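Local coordinates for tryptophan synthase alpha chain (Aquifex aeolicus, PDB 2EKC), which probably cleaves indoleglycerol phosphate to indole and glyceraldehyde 3-phosphate, as the alpha subunit of the enzyme that completes tryptophan biosynthesis, at residues V147-P152 with A169-T174; V209-G214 with G225-G230. One frame throughout, in Å; residues are numbered along the deposited sequence.

Contact 1: V147-P152 with A169-T174; sequences VLSFVP and AADEMT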
ATOM      1  N   VAL A 147      17.077  -4.858   2.924  1.00 17.63           N
ATOM      2  CA  VAL A 147      16.616  -4.489   1.593  1.00 18.55           C
ATOM      3  C   VAL A 147      15.093  -4.453   1.496  1.00 18.16           C
ATOM      4  O   VAL A 147      14.490  -5.097   0.632  1.00 15.94           O
ATOM      5  CB  VAL A 147      17.173  -5.466   0.525  1.00 21.48           C
ATOM      6  CG1 VAL A 147      16.958  -4.898  -0.866  1.00 21.50           C
ATOM      7  CG2 VAL A 147      18.659  -5.719   0.774  1.00 22.87           C
ATOM      8  N   LEU A 148      14.481  -3.707   2.410  1.00 15.77           N
ATOM      9  CA  LEU A 148      13.035  -3.515   2.434  1.00 13.51           C
ATOM     10  C   LEU A 148      12.835  -2.039   2.092  1.00 13.98           C
ATOM     11  O   LEU A 148      13.374  -1.160   2.763  1.00 12.63           O
ATOM     12  CB  LEU A 148      12.480  -3.819   3.823  1.00 13.99           C
ATOM     13  CG  LEU A 148      12.494  -5.296   4.208  1.00 13.44           C
ATOM     14  CD1 LEU A 148      12.208  -5.451   5.689  1.00 14.11           C
ATOM     15  CD2 LEU A 148      11.462  -6.039   3.370  1.00 13.79           C
ATOM     16  N   SER A 149      12.065  -1.778   1.042  1.00 12.69           N
ATOM     17  CA  SER A 149      11.832  -0.422   0.570  1.00 12.52           C
ATOM     18  C   SER A 149      11.060   0.469   1.545  1.00 14.06           C
ATOM     19  O   SER A 149       9.967   0.128   1.992  1.00 12.42           O
ATOM     20  CB  SER A 149      11.106  -0.485  -0.775  1.00 11.91           C
ATOM     21  OG  SER A 149      11.222   0.728  -1.482  1.00 14.02           O
ATOM     22  N   PHE A 150      11.643   1.617   1.867  1.00 14.79           N
ATOM     23  CA  PHE A 150      11.001   2.565   2.768  1.00 16.72           C
ATOM     24  C   PHE A 150      10.113   3.505   1.949  1.00 15.69           C
ATOM     25  O   PHE A 150      10.574   4.159   1.012  1.00 14.94           O
ATOM     26  CB  PHE A 150      12.050   3.382   3.530  1.00 18.52           C
ATOM     27  CG  PHE A 150      11.464   4.296   4.564  1.00 21.52           C
ATOM     28  CD1 PHE A 150      10.958   3.785   5.753  1.00 23.43           C
ATOM     29  CD2 PHE A 150      11.391   5.668   4.339  1.00 23.40           C
ATOM     30  CE1 PHE A 150      10.384   4.630   6.705  1.00 26.76           C
ATOM     31  CE2 PHE A 150      10.821   6.521   5.280  1.00 24.20           C
ATOM     32  CZ  PHE A 150      10.316   6.002   6.466  1.00 25.85           C
ATOM     33  N   VAL A 151       8.838   3.563   2.308  1.00 17.06           N
ATOM     34  CA  VAL A 151       7.880   4.406   1.602  1.00 17.51           C
ATOM     35  C   VAL A 151       7.384   5.533   2.512  1.00 17.85           C
ATOM     36  O   VAL A 151       6.517   5.324   3.353  1.00 16.69           O
ATOM     37  CB  VAL A 151       6.675   3.569   1.129  1.00 17.30           C
ATOM     38  CG1 VAL A 151       5.681   4.452   0.387  1.00 17.27           C
ATOM     39  CG2 VAL A 151       7.160   2.429   0.230  1.00 18.63           C
ATOM     40  N   PRO A 152       7.943   6.744   2.355  1.00 18.91           N
ATOM     41  CA  PRO A 152       7.530   7.881   3.180  1.00 19.73           C
ATOM     42  C   PRO A 152       6.123   8.364   2.835  1.00 19.92           C
ATOM     43  O   PRO A 152       5.633   8.153   1.723  1.00 19.79           O
ATOM     44  CB  PRO A 152       8.601   8.926   2.883  1.00 20.87           C
ATOM     45  CG  PRO A 152       8.943   8.641   1.447  1.00 22.04           C
ATOM     46  CD  PRO A 152       9.019   7.129   1.424  1.00 19.81           C
ATOM     47  N   ALA A 169      14.187  10.184   1.617  1.00 25.04           N
ATOM     48  CA  ALA A 169      13.834   9.064   2.483  1.00 25.12           C
ATOM     49  C   ALA A 169      13.257   7.886   1.702  1.00 24.33           C
ATOM     50  O   ALA A 169      13.312   6.746   2.156  1.00 26.18           O
ATOM     51  CB  ALA A 169      12.837   9.518   3.540  1.00 24.86           C
ATOM     52  N   ALA A 170      12.702   8.165   0.530  1.00 23.30           N
ATOM     53  CA  ALA A 170      12.105   7.120  -0.292  1.00 22.20           C
ATOM     54  C   ALA A 170      13.142   6.345  -1.099  1.00 21.74           C
ATOM     55  O   ALA A 170      14.015   6.930  -1.740  1.00 20.50           O
ATOM     56  CB  ALA A 170      11.065   7.727  -1.233  1.00 21.88           C
ATOM     57  N   ASP A 171      13.046   5.021  -1.058  1.00 21.23           N
ATOM     58  CA  ASP A 171      13.965   4.183  -1.813  1.00 21.77           C
ATOM     59  C   ASP A 171      13.500   4.077  -3.260  1.00 20.90           C
ATOM     60  O   ASP A 171      14.305   4.168  -4.186  1.00 20.64           O
ATOM     61  CB  ASP A 171      14.043   2.770  -1.217  1.00 22.15           C
ATOM     62  CG  ASP A 171      14.741   2.736   0.127  1.00 25.46           C
ATOM     63  OD1 ASP A 171      15.868   3.262   0.226  1.00 27.13           O
ATOM     64  OD2 ASP A 171      14.165   2.173   1.083  1.00 24.94           O
ATOM     65  N   GLU A 172      12.196   3.885  -3.453  1.00 18.44           N
ATOM     66  CA  GLU A 172      11.652   3.726  -4.797  1.00 17.82           C
ATOM     67  C   GLU A 172      10.339   4.452  -5.076  1.00 16.74           C
ATOM     68  O   GLU A 172      10.004   4.706  -6.232  1.00 16.51           O
ATOM     69  CB  GLU A 172      11.452   2.240  -5.084  1.00 18.17           C
ATOM     70  CG  GLU A 172      12.728   1.406  -5.033  1.00 20.17           C
ATOM     71  CD  GLU A 172      12.429  -0.078  -5.024  1.00 21.61           C
ATOM     72  OE1 GLU A 172      12.105  -0.614  -3.936  1.00 21.42           O
ATOM     73  OE2 GLU A 172      12.497  -0.703  -6.105  1.00 20.94           O
ATOM     74  N   MET A 173       9.585   4.772  -4.032  1.00 17.03           N
ATOM     75  CA  MET A 173       8.309   5.445  -4.233  1.00 16.29           C
ATOM     76  C   MET A 173       7.819   6.166  -2.986  1.00 16.67           C
ATOM     77  O   MET A 173       8.316   5.937  -1.880  1.00 16.29           O
ATOM     78  CB  MET A 173       7.250   4.427  -4.661  1.00 16.01           C
ATOM     79  CG  MET A 173       6.931   3.408  -3.574  1.00 17.25           C
ATOM     80  SD  MET A 173       5.604   2.291  -4.025  1.00 17.85           S
ATOM     81  CE  MET A 173       4.204   3.365  -3.889  1.00 18.20           C
ATOM     82  N   THR A 174       6.825   7.029  -3.177  1.00 16.71           N
ATOM     83  CA  THR A 174       6.242   7.794  -2.085  1.00 16.95           C
ATOM     84  C   THR A 174       4.723   7.676  -2.129  1.00 16.56           C
ATOM     85  O   THR A 174       4.142   7.362  -3.168  1.00 13.48           O
ATOM     86  CB  THR A 174       6.603   9.293  -2.178  1.00 18.34           C
ATOM     87  OG1 THR A 174       6.057   9.844  -3.382  1.00 19.82           O
ATOM     88  CG2 THR A 174       8.113   9.483  -2.178  1.00 18.32           C
TER
HETATM   89  O   HOH W   1      15.415   0.704   2.741  1.00 19.21           O
HETATM   90  O   HOH W   2      10.118   3.159  -1.548  1.00 13.72           O
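Phe150 and Asp171 are joined by a backbone-to-carboxylate bond. Phe150 N gives a nearly straight hydrogen bond to Asp171 OD2 (2.7 Å, 171°), meeting that oxygen on its anti side and 17° out of the carboxylate plane. Water 1 donates to Leu148 O at 2.8 Å; its approach to Asp171 OD2 is doubtfully short. In return, Asp171 N makes a weak bond to Phe150 O, an oxygen that also accepts from water 2 (2.8 Å). Water 2 donates to Ser149 OG as well and accepts from Glu172 N. With Ser149 OG anti to the backbone N (chi1 -161°), the hydroxyl is turned towards Glu172. Ser149 OG donates to Glu172 OE1 at 2.9 Å and uses the anti lone pair of that oxygen. Glu172 OE2 is held by Met1 N and Ser5 N. A leucine in place of Glu172 has no carboxylate, and would probably leave Ser149 OG, Met1 N and Ser5 N without this acceptor. Ala169 O lies at the edge of the Phe150 ring, 3.1 Å from Phe150 CD2. Apolar pairs continue the junction. Phe150 CE2 meets Ala169 CB at 4.0 Å. Pro152 CD presses on Ala170 CB at 3.4 Å, tighter than usual. Val151 CG2 meets Met173 CG at 3.9 Å. The contact joins strand 149-154 to the loop that leads from helix 160-169 into strand 174-177. It brings together the two ends of a beta-alpha-beta crossover in the TIM barrel.

Contact 2: V209-G214 with G225-G230; sequences VVVGFG and GSFADG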
ATOM      1  N   VAL A 209       5.098   8.572  -7.401  1.00 14.29           N
ATOM      2  CA  VAL A 209       4.239   8.894  -6.277  1.00 14.36           C
ATOM      3  C   VAL A 209       2.837   8.357  -6.505  1.00 14.16           C
ATOM      4  O   VAL A 209       2.283   8.497  -7.594  1.00 14.50           O
ATOM      5  CB  VAL A 209       4.176  10.431  -6.040  1.00 15.08           C
ATOM      6  CG1 VAL A 209       3.731  11.150  -7.311  1.00 16.77           C
ATOM      7  CG2 VAL A 209       3.218  10.746  -4.895  1.00 16.96           C
ATOM      8  N   VAL A 210       2.279   7.712  -5.482  1.00 14.58           N
ATOM      9  CA  VAL A 210       0.925   7.182  -5.562  1.00 13.92           C
ATOM     10  C   VAL A 210       0.059   7.996  -4.603  1.00 14.55           C
ATOM     11  O   VAL A 210       0.530   8.452  -3.558  1.00 13.27           O
ATOM     12  CB  VAL A 210       0.861   5.669  -5.193  1.00 15.07           C
ATOM     13  CG1 VAL A 210       1.639   4.851  -6.217  1.00 17.01           C
ATOM     14  CG2 VAL A 210       1.410   5.434  -3.802  1.00 17.50           C
ATOM     15  N   VAL A 211      -1.200   8.192  -4.973  1.00 14.75           N
ATOM     16  CA  VAL A 211      -2.121   8.979  -4.163  1.00 16.06           C
ATOM     17  C   VAL A 211      -3.319   8.142  -3.737  1.00 18.12           C
ATOM     18  O   VAL A 211      -3.918   7.442  -4.551  1.00 15.48           O
ATOM     19  CB  VAL A 211      -2.602  10.214  -4.955  1.00 16.64           C
ATOM     20  CG1 VAL A 211      -3.692  10.948  -4.196  1.00 16.54           C
ATOM     21  CG2 VAL A 211      -1.422  11.137  -5.213  1.00 15.73           C
ATOM     22  N   GLY A 212      -3.668   8.228  -2.459  1.00 20.58           N
ATOM     23  CA  GLY A 212      -4.788   7.454  -1.963  1.00 25.77           C
ATOM     24  C   GLY A 212      -5.844   8.237  -1.211  1.00 28.44           C
ATOM     25  O   GLY A 212      -5.774   9.461  -1.091  1.00 30.15           O
ATOM     26  N   PHE A 213      -6.819   7.492  -0.699  1.00 32.12           N
ATOM     27  CA  PHE A 213      -7.955   8.011   0.055  1.00 34.55           C
ATOM     28  C   PHE A 213      -9.019   8.604  -0.853  1.00 35.70           C
ATOM     29  O   PHE A 213      -8.752   9.528  -1.621  1.00 35.25           O
ATOM     30  CB  PHE A 213      -7.533   9.077   1.069  1.00 36.40           C
ATOM     31  CG  PHE A 213      -8.672   9.564   1.925  1.00 39.27           C
ATOM     32  CD1 PHE A 213      -9.154   8.784   2.973  1.00 40.25           C
ATOM     33  CD2 PHE A 213      -9.314  10.764   1.636  1.00 40.15           C
ATOM     34  CE1 PHE A 213     -10.260   9.191   3.720  1.00 40.62           C
ATOM     35  CE2 PHE A 213     -10.421  11.180   2.376  1.00 40.94           C
ATOM     36  CZ  PHE A 213     -10.894  10.391   3.419  1.00 40.25           C
ATOM     37  N   GLY A 214     -10.228   8.062  -0.760  1.00 36.76           N
ATOM     38  CA  GLY A 214     -11.327   8.567  -1.560  1.00 37.44           C
ATOM     39  C   GLY A 214     -11.434   8.044  -2.978  1.00 37.49           C
ATOM     40  O   GLY A 214     -12.051   8.687  -3.825  1.00 38.01           O
ATOM     41  N   GLY A 225      -4.979   9.611 -11.554  1.00 21.77           N
ATOM     42  CA  GLY A 225      -3.936   9.064 -12.398  1.00 23.37           C
ATOM     43  C   GLY A 225      -3.431  10.057 -13.426  1.00 24.43           C
ATOM     44  O   GLY A 225      -2.367   9.857 -14.018  1.00 25.22           O
ATOM     45  N   SER A 226      -4.187  11.128 -13.646  1.00 23.64           N
ATOM     46  CA  SER A 226      -3.787  12.142 -14.614  1.00 24.03           C
ATOM     47  C   SER A 226      -2.583  12.927 -14.108  1.00 23.35           C
ATOM     48  O   SER A 226      -1.857  13.526 -14.901  1.00 23.62           O
ATOM     49  CB  SER A 226      -4.937  13.115 -14.897  1.00 23.69           C
ATOM     50  OG  SER A 226      -5.119  14.012 -13.815  1.00 24.82           O
ATOM     51  N   PHE A 227      -2.371  12.932 -12.793  1.00 21.64           N
ATOM     52  CA  PHE A 227      -1.236  13.659 -12.229  1.00 20.74           C
ATOM     53  C   PHE A 227      -0.325  12.838 -11.311  1.00 19.46           C
ATOM     54  O   PHE A 227       0.782  13.265 -10.991  1.00 20.22           O
ATOM     55  CB  PHE A 227      -1.719  14.936 -11.511  1.00 20.83           C
ATOM     56  CG  PHE A 227      -2.592  14.687 -10.312  1.00 20.37           C
ATOM     57  CD1 PHE A 227      -2.032  14.383  -9.075  1.00 20.43           C
ATOM     58  CD2 PHE A 227      -3.976  14.791 -10.411  1.00 19.86           C
ATOM     59  CE1 PHE A 227      -2.838  14.190  -7.959  1.00 19.67           C
ATOM     60  CE2 PHE A 227      -4.787  14.598  -9.302  1.00 19.01           C
ATOM     61  CZ  PHE A 227      -4.218  14.299  -8.073  1.00 20.37           C
ATOM     62  N   ALA A 228      -0.776  11.660 -10.893  1.00 17.66           N
ATOM     63  CA  ALA A 228       0.046  10.804 -10.039  1.00 16.15           C
ATOM     64  C   ALA A 228       0.521   9.609 -10.867  1.00 16.00           C
ATOM     65  O   ALA A 228       0.020   9.375 -11.966  1.00 17.11           O
ATOM     66  CB  ALA A 228      -0.761  10.321  -8.839  1.00 15.11           C
ATOM     67  N   ASP A 229       1.485   8.856 -10.344  1.00 14.18           N
ATOM     68  CA  ASP A 229       1.991   7.689 -11.058  1.00 13.19           C
ATOM     69  C   ASP A 229       1.161   6.463 -10.701  1.00 13.85           C
ATOM     70  O   ASP A 229       1.330   5.384 -11.276  1.00 13.81           O
ATOM     71  CB  ASP A 229       3.456   7.465 -10.708  1.00 13.59           C
ATOM     72  CG  ASP A 229       4.309   8.672 -11.031  1.00 16.74           C
ATOM     73  OD1 ASP A 229       4.369   9.036 -12.220  1.00 17.88           O
ATOM     74  OD2 ASP A 229       4.902   9.263 -10.102  1.00 14.84           O
ATOM     75  N   GLY A 230       0.249   6.641  -9.753  1.00 16.98           N
ATOM     76  CA  GLY A 230      -0.609   5.548  -9.343  1.00 17.57           C
ATOM     77  C   GLY A 230      -1.639   5.964  -8.313  1.00 18.25           C
ATOM     78  O   GLY A 230      -1.545   7.039  -7.712  1.00 15.43           O
TER
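Asp229 OD2 is gripped by two groups, Val209 N and the guanidinium of Arg202. Val209 N donates to Asp229 OD2 at 2.8 Å, using the anti lone pair of the carboxylate oxygen, and Arg202 NH1 makes a salt bridge to the same atom. Arg202 also reaches Phe227 O through NH2, so one side chain of helix 192-204 ties down two points of the loop. Asp229 CG lies anti to its own carbonyl carbon (chi1 -58°), which places the carboxylate beside the backbone N. Asp229 N donates to Val209 O at 2.9 Å. Asp229 thus holds both the N and the O of Val209. Further on, Val211 N donates to Gly230 O at 3.0 Å. Val210 CA adds a CA-H...O contact to the same Gly230 O (3.3 Å). Gly230 lets the chains come close here, since a CB on it would clash with Val210 CG1. Val211 CG2 packs on Ala228 CB at 3.8 Å. Val211 CG2 also lies obliquely to the Phe227 ring, 4.3 Å from Phe227 CE1. The segments join strand 209-212 to the loop leaving helix 218-225, where strand 230-233 begins. They are the two ends of a parallel beta-alpha-beta crossover in the TIM barrel.

How the contacts relate
Contact 1 closes along the chain before contact 2 opens, and their centres lie about 16 Å apart. Both belong to the closed parallel barrel of eight strands. The strand order is 149-154, 174-177, 209-212, 230-233, so their crossovers are separated by the one through helix 192-204. Strands 174-177 and 209-212 are neighbours, and there the two contacts meet: Thr174 O lies 3.0 Å from Val210 N, a probable hydrogen bond, and Met173 CE packs on Val210 CG2. Helix 3-14 touches both contacts through Phe8. The side chains of Met173 and Val210 lie about 7 and 6 Å from that of Glu49, a predicted proton acceptor, but the contacts themselves lie towards the N-terminal ends of the strands.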